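Local coordinates for protein Endonuclease/exonuclease/phosphatase (Beutenbergia cavernae DSM 12333, PDB 4RUW) that belongs to the endonuclease/exonuclease/phosphatase family, joining a zinc-containing DNase I-like domain to an immunoglobulin-like beta sandwich, at residues P358-L363 with V406-G411. Residues are numbered along the deposited sequence; the frame is centred on the assembly and turned at random.
Sequences PGRLRL and VETWRG
Trp409 leans across its strand pair and lays its six-membered ring over Leu361, a worked example of cross-strand packing at a hydrogen-bonded antiparallel pair. A chi1 of 72° tucks CG of Trp409 in over its own backbone, flanked by N and C, and the indole turns back over strand 360-363. Followed outward, Leu361 passes from the indole to the backbone of Gly411 and then touches both. CB stands 3.7 Å from the centroid of the Trp409 six-membered ring, almost on the ring normal, in a CH-pi contact. CG moves on to the backbone of Gly411, 3.6 Å from its O, while CD1 lies between that same carbonyl oxygen and the indole, touching NE1 and CZ2 of Trp409. At the ring's rim, Leu363 CB approaches CZ3 of Trp409 at 4.0 Å.

The two strands are antiparallel neighbours in one sheet of the Ig-like domain, with 405-410 outermost; on this face Leu363 and Trp409 also reach strand 378-384 of the second sheet, as expected of a beta sandwich. Arg392 adds a cation-pi contact to Trp409 and a salt bridge to Glu407.

Reciprocal backbone bonds of 2.9 Å link Leu361 N to Trp409 O and Trp409 N to Leu361 O, and Leu363 and Glu407 repeat the exchange. Beyond the strand ends, Gly411 N donates to Gly359 O at 2.8 Å, and a water bridges Arg360 O and Gly411 O. On the other face, Thr408 CG2 lies over one face of the Arg360 guanidinium and packs 3.7 Å from Arg360 CD. The aliphatic part of Arg362 runs beside Val406, CG to CG1 at 3.8 Å, before its guanidinium turns to Phe304 O, Pro302 O and Thr354 OG1.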
loop_
_atom_site.group_PDB
_atom_site.type_symbol
_atom_site.label_atom_id
_atom_site.label_comp_id
_atom_site.label_asym_id
_atom_site.label_seq_id
_atom_site.Cartn_x
_atom_site.Cartn_y
_atom_site.Cartn_z
ATOM N N PRO A 358 -24.514 -8.824 -8.271
ATOM C CA PRO A 358 -25.933 -8.471 -8.227
ATOM C C PRO A 358 -26.379 -8.083 -6.822
ATOM O O PRO A 358 -26.460 -8.939 -5.939
ATOM C CB PRO A 358 -26.631 -9.777 -8.644
ATOM C CG PRO A 358 -25.546 -10.859 -8.627
ATOM C CD PRO A 358 -24.322 -10.258 -8.010
ATOM N N GLY A 359 -26.657 -6.800 -6.621
ATOM C CA GLY A 359 -27.227 -6.324 -5.375
ATOM C C GLY A 359 -26.353 -6.511 -4.151
ATOM O O GLY A 359 -26.860 -6.802 -3.069
ATOM N N ARG A 360 -25.044 -6.344 -4.308
ATOM C CA ARG A 360 -24.144 -6.434 -3.166
ATOM C C ARG A 360 -23.684 -5.054 -2.711
ATOM O O ARG A 360 -23.389 -4.181 -3.526
ATOM C CB ARG A 360 -22.941 -7.326 -3.476
ATOM C CG ARG A 360 -22.081 -7.615 -2.260
ATOM C CD ARG A 360 -21.071 -8.721 -2.529
ATOM N NE ARG A 360 -21.558 -10.040 -2.138
ATOM C CZ ARG A 360 -20.790 -11.123 -2.075
ATOM N NH1 ARG A 360 -21.304 -12.291 -1.709
ATOM N NH2 ARG A 360 -19.500 -11.039 -2.374
ATOM N N LEU A 361 -23.640 -4.866 -1.398
ATOM C CA LEU A 361 -23.137 -3.633 -0.821
ATOM C C LEU A 361 -22.029 -3.972 0.166
ATOM O O LEU A 361 -22.100 -4.982 0.875
ATOM C CB LEU A 361 -24.256 -2.882 -0.099
ATOM C CG LEU A 361 -25.368 -2.351 -1.003
ATOM C CD1 LEU A 361 -26.554 -1.852 -0.182
ATOM C CD2 LEU A 361 -24.832 -1.254 -1.900
ATOM N N ARG A 362 -20.999 -3.132 0.199
ATOM C CA ARG A 362 -19.904 -3.278 1.145
ATOM C C ARG A 362 -19.592 -1.924 1.755
ATOM O O ARG A 362 -19.481 -0.928 1.040
ATOM C CB ARG A 362 -18.647 -3.835 0.463
ATOM C CG ARG A 362 -17.446 -3.976 1.410
ATOM C CD ARG A 362 -16.202 -4.448 0.677
ATOM N NE ARG A 362 -15.782 -3.470 -0.325
ATOM C CZ ARG A 362 -14.950 -3.730 -1.327
ATOM N NH1 ARG A 362 -14.438 -4.942 -1.466
ATOM N NH2 ARG A 362 -14.635 -2.782 -2.200
ATOM N N LEU A 363 -19.447 -1.896 3.077
ATOM C CA LEU A 363 -19.049 -0.692 3.786
ATOM C C LEU A 363 -17.808 -1.008 4.607
ATOM O O LEU A 363 -17.838 -1.901 5.463
ATOM C CB LEU A 363 -20.191 -0.243 4.695
ATOM C CG LEU A 363 -20.269 1.161 5.278
ATOM C CD1 LEU A 363 -19.904 2.195 4.238
ATOM C CD2 LEU A 363 -21.678 1.421 5.797
ATOM N N VAL A 406 -15.441 -4.045 8.234
ATOM C CA VAL A 406 -15.961 -4.224 6.884
ATOM C C VAL A 406 -17.179 -5.140 6.922
ATOM O O VAL A 406 -17.104 -6.267 7.415
ATOM C CB VAL A 406 -14.904 -4.833 5.947
ATOM C CG1 VAL A 406 -15.408 -4.838 4.512
ATOM C CG2 VAL A 406 -13.598 -4.062 6.041
ATOM N N GLU A 407 -18.311 -4.641 6.433
ATOM C CA GLU A 407 -19.539 -5.427 6.349
ATOM C C GLU A 407 -19.990 -5.509 4.911
ATOM O O GLU A 407 -19.880 -4.536 4.169
ATOM C CB GLU A 407 -20.669 -4.803 7.171
ATOM C CG GLU A 407 -20.505 -4.942 8.667
ATOM C CD GLU A 407 -21.776 -4.602 9.423
ATOM O OE1 GLU A 407 -21.684 -4.354 10.640
ATOM O OE2 GLU A 407 -22.865 -4.580 8.801
ATOM N N THR A 408 -20.514 -6.668 4.536
ATOM C CA THR A 408 -21.015 -6.911 3.200
ATOM C C THR A 408 -22.400 -7.522 3.336
ATOM O O THR A 408 -22.606 -8.415 4.153
ATOM C CB THR A 408 -20.094 -7.896 2.462
ATOM O OG1 THR A 408 -18.779 -7.339 2.373
ATOM C CG2 THR A 408 -20.609 -8.185 1.075
ATOM N N TRP A 409 -23.354 -7.035 2.554
ATOM C CA TRP A 409 -24.711 -7.546 2.650
ATOM C C TRP A 409 -25.424 -7.388 1.316
ATOM O O TRP A 409 -24.916 -6.735 0.404
ATOM C CB TRP A 409 -25.473 -6.851 3.789
ATOM C CG TRP A 409 -25.840 -5.410 3.525
ATOM C CD1 TRP A 409 -27.074 -4.937 3.179
ATOM C CD2 TRP A 409 -24.975 -4.263 3.590
ATOM N NE1 TRP A 409 -27.033 -3.574 3.027
ATOM C CE2 TRP A 409 -25.760 -3.135 3.274
ATOM C CE3 TRP A 409 -23.622 -4.079 3.891
ATOM C CZ2 TRP A 409 -25.238 -1.843 3.238
ATOM C CZ3 TRP A 409 -23.104 -2.790 3.854
ATOM C CH2 TRP A 409 -23.915 -1.689 3.530
ATOM N N ARG A 410 -26.591 -8.009 1.193
ATOM C CA ARG A 410 -27.368 -7.904 -0.030
ATOM C C ARG A 410 -28.363 -6.765 0.087
ATOM O O ARG A 410 -29.150 -6.702 1.031
ATOM C CB ARG A 410 -28.102 -9.216 -0.312
ATOM C CG ARG A 410 -28.887 -9.242 -1.623
ATOM C CD ARG A 410 -29.781 -10.477 -1.683
ATOM N NE ARG A 410 -30.256 -10.775 -3.032
ATOM C CZ ARG A 410 -31.271 -11.593 -3.302
ATOM N NH1 ARG A 410 -31.937 -12.183 -2.316
ATOM N NH2 ARG A 410 -31.629 -11.812 -4.560
ATOM N N GLY A 411 -28.324 -5.860 -0.882
ATOM C CA GLY A 411 -29.243 -4.742 -0.914
ATOM C C GLY A 411 -28.987 -3.869 -2.123
ATOM O O GLY A 411 -27.968 -4.008 -2.797
HETATM O O HOH W 1 -25.839 -3.067 -4.862
#